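Local atomic coordinates of Galactose/lactose metabolism regulatory protein GAL80 (Saccharomyces cerevisiae, PDB entry 3BTV), a protein that represses the galactose and lactose metabolic genes of yeast by binding the activator GAL4 and blocking its transcriptional activation when no inducing sugar is present. Residues N177-A182 and I297-T302; R304-E309 and L320-S325. The protein carries 1 engineered substitution. All blocks are in the same frame, centred on the assembly; numbering follows the deposited sequence.

Overall arrangement
Interactions 1 and 2 are two neighbouring strand pairings in the large mixed sheet of the C-terminal domain. Their centres lie about 9 Å apart. Four strands run side by side in the order 176-184, 295-301, 305-310 and 319-324, each antiparallel to the next. Strands 295-301 and 305-310 follow each other in the chain and join the two contacts. Lys-307 NZ of interaction 2 forms a salt bridge of 2.7 Å with Asp-298 OD2 of interaction 1. Ile-299 N lies 2.8 Å from Leu-306 O, a probable backbone hydrogen bond. Both contacts also touch the second subunit of the two-chain assembly, interaction 1 through hydrogen bonds and packing, interaction 2 through packing.

Interaction 1. Residues N177-A182 and I297-T302; sequences NSIEIA and IDIHGT
His-300 NE2 donates to Glu-180 OE1 across the two strands. The modelled distance of 2.4 Å is very short, so the length is doubtful. The carboxylate sits at the edge of the imidazole, the two planes 33° apart. Glu-180 bends at its second torsion (chi2 83°), which turns the carboxylate back along its own strand, where the His-300 ring reaches over to meet it. The other ring nitrogen, ND1, makes a weak hydrogen bond to Asp-305 OD2, so the ring is held from two sides. Glu-180 OE1 also lies 4.5 Å from Asp-298 OD1. This like-charge approach is probably eased by Lys-307, which forms a salt bridge with Asp-298 OD2.

The backbones pair antiparallel. His-300 N donates to Ser-178 O at 2.8 Å, and Glu-180 and Asp-298 exchange two bonds. At the start of strand 176-184 both Asn-177 N (2.8 Å) and Ser-178 N (weak) point to His-300 O, a classic beta bulge. Ser-178 OG rests 3.4 Å from His-300 CD2.

The opposite face is apolar. Ile-181 and Ile-297 lie side by side and point the same way, with CG1 of Ile-181 4.1 Å from CG2 of Ile-297. Ile-179 and Ile-299 meet more loosely, at 4.3 Å between CG1 and CG2 respectively.

On the polar face, Asn-177 ND2 hydrogen-bonds to Tyr-190 OH of the second subunit, and Glu-180 OE2 weakly to Ser-281 OG of that subunit. Lys-283 of that subunit packs on His-300. Ile-179 and Ile-181 pack on helix 209-225, and strand 276-283 continues the sheet beyond strand 176-184.

Interaction 2. Residues R304-E309 and L320-S325; sequences RDLKLE and LVLYYS. Engineered in segment 304-309: Arg-304 (natural residue Gly).
Tyr-323 and Lys-307 meet on the face of this beta hairpin that carries Asp-305, Lys-307, Val-321 and Tyr-323. The Tyr-323 ring leans along strand 305-310, and Lys-307 CB lies in the ring plane at its edge, 4.0 Å from CE2. Farther out, Lys-307 CE packs 3.4 Å from Tyr-323 OH. Val-321 CG1 covers part of one ring face, near the rim. The lysine chain bends at its last two torsions (chi3 -75°, chi4 -60°), which carries NZ away to Asp-298. With an alanine in place of Tyr-323, Val-321 CG1 would probably lose the ring face it rests on, and a gap would open beside Lys-307 CB and CE.

On the other face four leucines pack together. Leu-320 CD1 touches Leu-306 CG at 3.6 Å and Leu-308 CG at 3.9 Å. Leu-322 CD2 reaches Leu-306 CB, also at 3.9 Å.

Behind these contacts the backbones pair antiparallel. Asp-305 with Tyr-323 and Lys-307 with Val-321 are hydrogen-bonded pairs, and Val-321 N to Lys-307 O is 2.8 Å. At the open end the engineered Arg-304 extends past Tyr-324, with NE 3.9 Å from Tyr-324 CB. Tyr-324 is poorly ordered, so this contact is less certain. Arg-304 NH1 hydrogen-bonds to the backbone O of Tyr-172, and the guanidinium makes a cation-pi contact with that ring.

Helix 159-169 packs over the leucine face. Strand 295-301 flanks the hairpin beside 305-310, and strand 352-356 borders 319-324.

Interaction 1. Residues N177-A182 and I297-T302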
ATOM      1  N   ASN B 177     -12.395  -7.727   4.156  1.00 32.54           N
ATOM      2  CA  ASN B 177     -11.738  -8.272   2.998  1.00 36.43           C
ATOM      3  C   ASN B 177     -10.288  -7.779   2.879  1.00 40.40           C
ATOM      4  O   ASN B 177      -9.390  -8.560   2.576  1.00 34.20           O
ATOM      5  CB  ASN B 177     -12.507  -7.925   1.727  1.00 32.39           C
ATOM      6  CG  ASN B 177     -11.750  -8.334   0.476  1.00 49.49           C
ATOM      7  OD1 ASN B 177     -11.060  -7.521  -0.130  1.00 37.86           O
ATOM      8  ND2 ASN B 177     -11.847  -9.611   0.105  1.00 41.46           N
ATOM      9  N   SER B 178     -10.063  -6.488   3.113  1.00 27.45           N
ATOM     10  CA  SER B 178      -8.711  -5.912   2.982  1.00 30.82           C
ATOM     11  C   SER B 178      -8.618  -4.537   3.619  1.00 36.38           C
ATOM     12  O   SER B 178      -9.645  -3.905   3.902  1.00 32.06           O
ATOM     13  CB  SER B 178      -8.293  -5.834   1.502  1.00 27.84           C
ATOM     14  OG  SER B 178      -9.103  -4.939   0.779  1.00 39.65           O
ATOM     15  N   ILE B 179      -7.391  -4.074   3.842  1.00 25.44           N
ATOM     16  CA  ILE B 179      -7.149  -2.796   4.544  1.00 24.17           C
ATOM     17  C   ILE B 179      -5.983  -2.019   3.940  1.00 30.41           C
ATOM     18  O   ILE B 179      -4.940  -2.596   3.656  1.00 32.67           O
ATOM     19  CB  ILE B 179      -6.801  -3.065   6.033  1.00 25.71           C
ATOM     20  CG1 ILE B 179      -7.930  -3.850   6.729  1.00 31.87           C
ATOM     21  CG2 ILE B 179      -6.436  -1.773   6.766  1.00 27.49           C
ATOM     22  CD1 ILE B 179      -7.643  -4.182   8.183  1.00 38.57           C
ATOM     23  N   GLU B 180      -6.134  -0.714   3.753  1.00 26.44           N
ATOM     24  CA  GLU B 180      -4.977   0.121   3.385  1.00 27.50           C
ATOM     25  C   GLU B 180      -4.784   1.261   4.356  1.00 36.96           C
ATOM     26  O   GLU B 180      -5.739   1.905   4.811  1.00 32.00           O
ATOM     27  CB  GLU B 180      -5.093   0.685   1.958  1.00 31.85           C
ATOM     28  CG  GLU B 180      -5.108  -0.390   0.856  1.00 35.02           C
ATOM     29  CD  GLU B 180      -6.490  -0.983   0.654  1.00 75.46           C
ATOM     30  OE1 GLU B 180      -7.451  -0.189   0.718  1.00 60.85           O
ATOM     31  OE2 GLU B 180      -6.618  -2.219   0.437  1.00 61.90           O
ATOM     32  N   ILE B 181      -3.531   1.543   4.640  1.00 32.10           N
ATOM     33  CA  ILE B 181      -3.194   2.646   5.513  1.00 37.31           C
ATOM     34  C   ILE B 181      -2.152   3.538   4.859  1.00 39.66           C
ATOM     35  O   ILE B 181      -1.138   3.062   4.365  1.00 34.03           O
ATOM     36  CB  ILE B 181      -2.636   2.125   6.827  1.00 36.19           C
ATOM     37  CG1 ILE B 181      -3.678   1.248   7.516  1.00 42.90           C
ATOM     38  CG2 ILE B 181      -2.203   3.292   7.718  1.00 43.86           C
ATOM     39  CD1 ILE B 181      -3.192   0.676   8.836  1.00 49.20           C
ATOM     40  N   ALA B 182      -2.408   4.834   4.860  1.00 35.20           N
ATOM     41  CA  ALA B 182      -1.441   5.803   4.366  1.00 40.43           C
ATOM     42  C   ALA B 182      -1.309   6.886   5.419  1.00 55.01           C
ATOM     43  O   ALA B 182      -2.314   7.386   5.923  1.00 34.63           O
ATOM     44  CB  ALA B 182      -1.922   6.399   3.076  1.00 39.97           C
ATOM     45  N   ILE B 297      -7.020   5.463   6.967  1.00 30.21           N
ATOM     46  CA  ILE B 297      -7.169   4.024   7.159  1.00 30.93           C
ATOM     47  C   ILE B 297      -8.454   3.631   6.425  1.00 35.01           C
ATOM     48  O   ILE B 297      -9.556   4.105   6.760  1.00 31.22           O
ATOM     49  CB  ILE B 297      -7.295   3.689   8.646  1.00 37.85           C
ATOM     50  CG1 ILE B 297      -6.080   4.239   9.411  1.00 36.60           C
ATOM     51  CG2 ILE B 297      -7.468   2.192   8.879  1.00 31.83           C
ATOM     52  CD1 ILE B 297      -6.188   4.063  10.917  1.00 45.00           C
ATOM     53  N   ASP B 298      -8.295   2.830   5.383  1.00 29.77           N
ATOM     54  CA  ASP B 298      -9.418   2.324   4.590  1.00 28.05           C
ATOM     55  C   ASP B 298      -9.635   0.870   4.934  1.00 42.38           C
ATOM     56  O   ASP B 298      -8.752   0.045   4.711  1.00 29.58           O
ATOM     57  CB  ASP B 298      -9.067   2.418   3.105  1.00 32.80           C
ATOM     58  CG  ASP B 298      -9.219   3.822   2.553  1.00 72.56           C
ATOM     59  OD1 ASP B 298      -8.515   4.150   1.574  1.00 95.93           O
ATOM     60  OD2 ASP B 298     -10.039   4.595   3.097  1.00 82.23           O
ATOM     61  N   ILE B 299     -10.804   0.546   5.468  1.00 32.48           N
ATOM     62  CA  ILE B 299     -11.134  -0.843   5.776  1.00 29.94           C
ATOM     63  C   ILE B 299     -12.250  -1.309   4.841  1.00 34.16           C
ATOM     64  O   ILE B 299     -13.329  -0.749   4.839  1.00 33.85           O
ATOM     65  CB  ILE B 299     -11.532  -0.983   7.244  1.00 33.31           C
ATOM     66  CG1 ILE B 299     -10.377  -0.485   8.117  1.00 31.57           C
ATOM     67  CG2 ILE B 299     -11.890  -2.429   7.583  1.00 34.14           C
ATOM     68  CD1 ILE B 299     -10.604  -0.597   9.590  1.00 41.14           C
ATOM     69  N   HIS B 300     -11.965  -2.286   3.989  1.00 30.33           N
ATOM     70  CA  HIS B 300     -12.963  -2.734   3.008  1.00 25.19           C
ATOM     71  C   HIS B 300     -13.637  -4.003   3.508  1.00 30.64           C
ATOM     72  O   HIS B 300     -12.975  -5.043   3.697  1.00 31.82           O
ATOM     73  CB  HIS B 300     -12.286  -2.982   1.661  1.00 29.29           C
ATOM     74  CG  HIS B 300     -11.419  -1.848   1.218  1.00 33.98           C
ATOM     75  ND1 HIS B 300     -11.939  -0.681   0.698  1.00 37.66           N
ATOM     76  CD2 HIS B 300     -10.067  -1.699   1.211  1.00 30.26           C
ATOM     77  CE1 HIS B 300     -10.947   0.141   0.389  1.00 38.09           C
ATOM     78  NE2 HIS B 300      -9.802  -0.452   0.693  1.00 35.06           N
ATOM     79  N   GLY B 301     -14.937  -3.908   3.758  1.00 30.39           N
ATOM     80  CA  GLY B 301     -15.731  -5.024   4.262  1.00 30.57           C
ATOM     81  C   GLY B 301     -16.540  -5.671   3.157  1.00 37.11           C
ATOM     82  O   GLY B 301     -16.651  -5.125   2.076  1.00 32.73           O
ATOM     83  N   THR B 302     -17.100  -6.844   3.417  1.00 31.26           N
ATOM     84  CA  THR B 302     -17.930  -7.490   2.402  1.00 35.43           C
ATOM     85  C   THR B 302     -19.272  -6.789   2.251  1.00 42.13           C
ATOM     86  O   THR B 302     -19.894  -6.901   1.203  1.00 35.34           O
ATOM     87  CB  THR B 302     -18.192  -8.972   2.716  1.00 41.77           C
ATOM     88  OG1 THR B 302     -18.688  -9.081   4.046  1.00 34.33           O
ATOM     89  CG2 THR B 302     -16.884  -9.786   2.609  1.00 39.72           C
TER

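Interaction 2. Residues R304-E309 and L320-S325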
ATOM      1  N   ARG B 304     -19.897  -3.236   3.790  1.00 31.64           N
ATOM      2  CA  ARG B 304     -19.698  -1.795   3.764  1.00 31.41           C
ATOM      3  C   ARG B 304     -18.223  -1.495   3.849  1.00 36.06           C
ATOM      4  O   ARG B 304     -17.434  -2.348   4.276  1.00 31.90           O
ATOM      5  CB  ARG B 304     -20.377  -1.120   4.959  1.00 33.24           C
ATOM      6  CG  ARG B 304     -21.899  -1.155   4.965  1.00 37.75           C
ATOM      7  CD  ARG B 304     -22.432  -0.264   6.103  1.00 41.63           C
ATOM      8  NE  ARG B 304     -23.886  -0.255   6.161  1.00 53.97           N
ATOM      9  CZ  ARG B 304     -24.628  -1.254   6.634  1.00 67.37           C
ATOM     10  NH1 ARG B 304     -24.053  -2.356   7.101  1.00 47.13           N
ATOM     11  NH2 ARG B 304     -25.953  -1.149   6.643  1.00 55.93           N
ATOM     12  N   ASP B 305     -17.851  -0.288   3.434  1.00 29.14           N
ATOM     13  CA  ASP B 305     -16.493   0.198   3.655  1.00 29.45           C
ATOM     14  C   ASP B 305     -16.504   1.216   4.777  1.00 40.34           C
ATOM     15  O   ASP B 305     -17.484   1.952   4.965  1.00 35.41           O
ATOM     16  CB  ASP B 305     -15.931   0.861   2.402  1.00 34.86           C
ATOM     17  CG  ASP B 305     -15.593  -0.148   1.311  1.00 47.11           C
ATOM     18  OD1 ASP B 305     -15.659  -1.374   1.575  1.00 52.07           O
ATOM     19  OD2 ASP B 305     -15.262   0.292   0.193  1.00 48.01           O
ATOM     20  N   LEU B 306     -15.397   1.264   5.504  1.00 28.25           N
ATOM     21  CA  LEU B 306     -15.218   2.197   6.606  1.00 29.58           C
ATOM     22  C   LEU B 306     -13.914   2.933   6.332  1.00 31.04           C
ATOM     23  O   LEU B 306     -12.933   2.321   5.947  1.00 32.60           O
ATOM     24  CB  LEU B 306     -15.110   1.392   7.899  1.00 26.91           C
ATOM     25  CG  LEU B 306     -14.973   2.046   9.256  1.00 49.57           C
ATOM     26  CD1 LEU B 306     -15.440   1.049  10.308  1.00 40.03           C
ATOM     27  CD2 LEU B 306     -13.526   2.384   9.462  1.00 43.32           C
ATOM     28  N   LYS B 307     -13.911   4.234   6.533  1.00 32.25           N
ATOM     29  CA  LYS B 307     -12.709   5.041   6.368  1.00 36.25           C
ATOM     30  C   LYS B 307     -12.524   6.027   7.533  1.00 40.63           C
ATOM     31  O   LYS B 307     -13.448   6.769   7.914  1.00 36.18           O
ATOM     32  CB  LYS B 307     -12.756   5.800   5.042  1.00 36.94           C
ATOM     33  CG  LYS B 307     -11.577   6.755   4.848  1.00 41.79           C
ATOM     34  CD  LYS B 307     -11.962   7.926   3.931  1.00 62.88           C
ATOM     35  CE  LYS B 307     -12.034   7.495   2.472  1.00 64.69           C
ATOM     36  NZ  LYS B 307     -10.708   6.964   2.001  1.00 42.56           N
ATOM     37  N   LEU B 308     -11.340   6.008   8.128  1.00 31.59           N
ATOM     38  CA  LEU B 308     -10.985   6.992   9.154  1.00 31.54           C
ATOM     39  C   LEU B 308      -9.936   7.907   8.559  1.00 37.46           C
ATOM     40  O   LEU B 308      -8.989   7.430   7.947  1.00 33.96           O
ATOM     41  CB  LEU B 308     -10.395   6.293  10.382  1.00 41.73           C
ATOM     42  CG  LEU B 308     -11.338   5.436  11.225  1.00 45.29           C
ATOM     43  CD1 LEU B 308     -10.697   4.094  11.566  1.00 48.72           C
ATOM     44  CD2 LEU B 308     -11.758   6.169  12.487  1.00 66.15           C
ATOM     45  N   GLU B 309     -10.093   9.216   8.723  1.00 37.02           N
ATOM     46  CA  GLU B 309      -9.085  10.150   8.220  1.00 41.45           C
ATOM     47  C   GLU B 309      -8.728  11.172   9.263  1.00 49.81           C
ATOM     48  O   GLU B 309      -9.489  11.400  10.203  1.00 50.17           O
ATOM     49  CB  GLU B 309      -9.578  10.947   7.022  1.00 47.29           C
ATOM     50  CG  GLU B 309     -10.281  10.212   5.933  1.00 48.38           C
ATOM     51  CD  GLU B 309     -10.975  11.198   5.009  1.00 76.78           C
ATOM     52  OE1 GLU B 309     -11.651  12.119   5.533  1.00 67.47           O
ATOM     53  OE2 GLU B 309     -10.825  11.072   3.773  1.00 86.51           O
ATOM     54  N   LEU B 320     -14.713   9.844  10.677  1.00 39.57           N
ATOM     55  CA  LEU B 320     -15.100   8.460  10.358  1.00 31.74           C
ATOM     56  C   LEU B 320     -16.256   8.426   9.350  1.00 38.47           C
ATOM     57  O   LEU B 320     -17.308   9.060   9.545  1.00 31.68           O
ATOM     58  CB  LEU B 320     -15.491   7.686  11.622  1.00 38.12           C
ATOM     59  CG  LEU B 320     -16.146   6.300  11.449  1.00 36.58           C
ATOM     60  CD1 LEU B 320     -15.187   5.293  10.837  1.00 38.83           C
ATOM     61  CD2 LEU B 320     -16.630   5.791  12.785  1.00 40.55           C
ATOM     62  N   VAL B 321     -16.052   7.684   8.275  1.00 33.09           N
ATOM     63  CA  VAL B 321     -17.040   7.576   7.210  1.00 37.01           C
ATOM     64  C   VAL B 321     -17.384   6.117   6.911  1.00 31.41           C
ATOM     65  O   VAL B 321     -16.498   5.272   6.799  1.00 27.99           O
ATOM     66  CB  VAL B 321     -16.521   8.220   5.911  1.00 40.46           C
ATOM     67  CG1 VAL B 321     -17.640   8.299   4.892  1.00 42.49           C
ATOM     68  CG2 VAL B 321     -15.969   9.631   6.182  1.00 42.05           C
ATOM     69  N   LEU B 322     -18.674   5.842   6.754  1.00 32.64           N
ATOM     70  CA  LEU B 322     -19.162   4.525   6.370  1.00 28.93           C
ATOM     71  C   LEU B 322     -19.934   4.629   5.081  1.00 37.36           C
ATOM     72  O   LEU B 322     -20.781   5.520   4.927  1.00 34.97           O
ATOM     73  CB  LEU B 322     -20.107   3.975   7.434  1.00 43.08           C
ATOM     74  CG  LEU B 322     -19.490   3.317   8.653  1.00 71.51           C
ATOM     75  CD1 LEU B 322     -20.573   3.177   9.693  1.00104.31           C
ATOM     76  CD2 LEU B 322     -18.917   1.957   8.263  1.00 49.15           C
ATOM     77  N   TYR B 323     -19.685   3.675   4.189  1.00 31.24           N
ATOM     78  CA  TYR B 323     -20.250   3.694   2.841  1.00 41.99           C
ATOM     79  C   TYR B 323     -20.884   2.366   2.524  1.00 48.95           C
ATOM     80  O   TYR B 323     -20.256   1.310   2.698  1.00 40.19           O
ATOM     81  CB  TYR B 323     -19.173   3.873   1.780  1.00 44.77           C
ATOM     82  CG  TYR B 323     -18.172   4.973   1.968  1.00 53.25           C
ATOM     83  CD1 TYR B 323     -18.303   6.169   1.277  1.00 50.01           C
ATOM     84  CD2 TYR B 323     -17.049   4.790   2.765  1.00 49.88           C
ATOM     85  CE1 TYR B 323     -17.370   7.172   1.401  1.00 56.96           C
ATOM     86  CE2 TYR B 323     -16.098   5.782   2.885  1.00 55.98           C
ATOM     87  CZ  TYR B 323     -16.269   6.976   2.204  1.00 66.94           C
ATOM     88  OH  TYR B 323     -15.350   7.991   2.331  1.00 76.64           O
ATOM     89  N   TYR B 324     -22.103   2.429   2.005  1.00 48.48           N
ATOM     90  CA  TYR B 324     -22.843   1.261   1.559  1.00 62.32           C
ATOM     91  C   TYR B 324     -23.310   1.475   0.123  1.00 69.06           C
ATOM     92  O   TYR B 324     -23.573   2.610  -0.287  1.00 61.40           O
ATOM     93  CB  TYR B 324     -24.071   1.037   2.447  1.00 57.45           C
ATOM     94  CG  TYR B 324     -25.084   0.116   1.804  1.00 87.05           C
ATOM     95  CD1 TYR B 324     -24.952  -1.265   1.885  1.00102.94           C
ATOM     96  CD2 TYR B 324     -26.158   0.626   1.087  1.00 97.14           C
ATOM     97  CE1 TYR B 324     -25.872  -2.110   1.284  1.00108.77           C
ATOM     98  CE2 TYR B 324     -27.080  -0.209   0.483  1.00 96.49           C
ATOM     99  CZ  TYR B 324     -26.935  -1.574   0.584  1.00114.18           C
ATOM    100  OH  TYR B 324     -27.858  -2.400  -0.019  1.00132.37           O
ATOM    101  N   SER B 325     -23.438   0.391  -0.638  1.00 63.17           N
ATOM    102  CA  SER B 325     -23.964   0.493  -2.000  1.00 59.84           C
ATOM    103  C   SER B 325     -24.919  -0.636  -2.390  1.00 82.81           C
ATOM    104  O   SER B 325     -24.827  -1.750  -1.877  1.00100.32           O
ATOM    105  CB  SER B 325     -22.820   0.584  -3.007  1.00 71.90           C
ATOM    106  OG  SER B 325     -22.011  -0.578  -2.966  1.00124.22           O
TER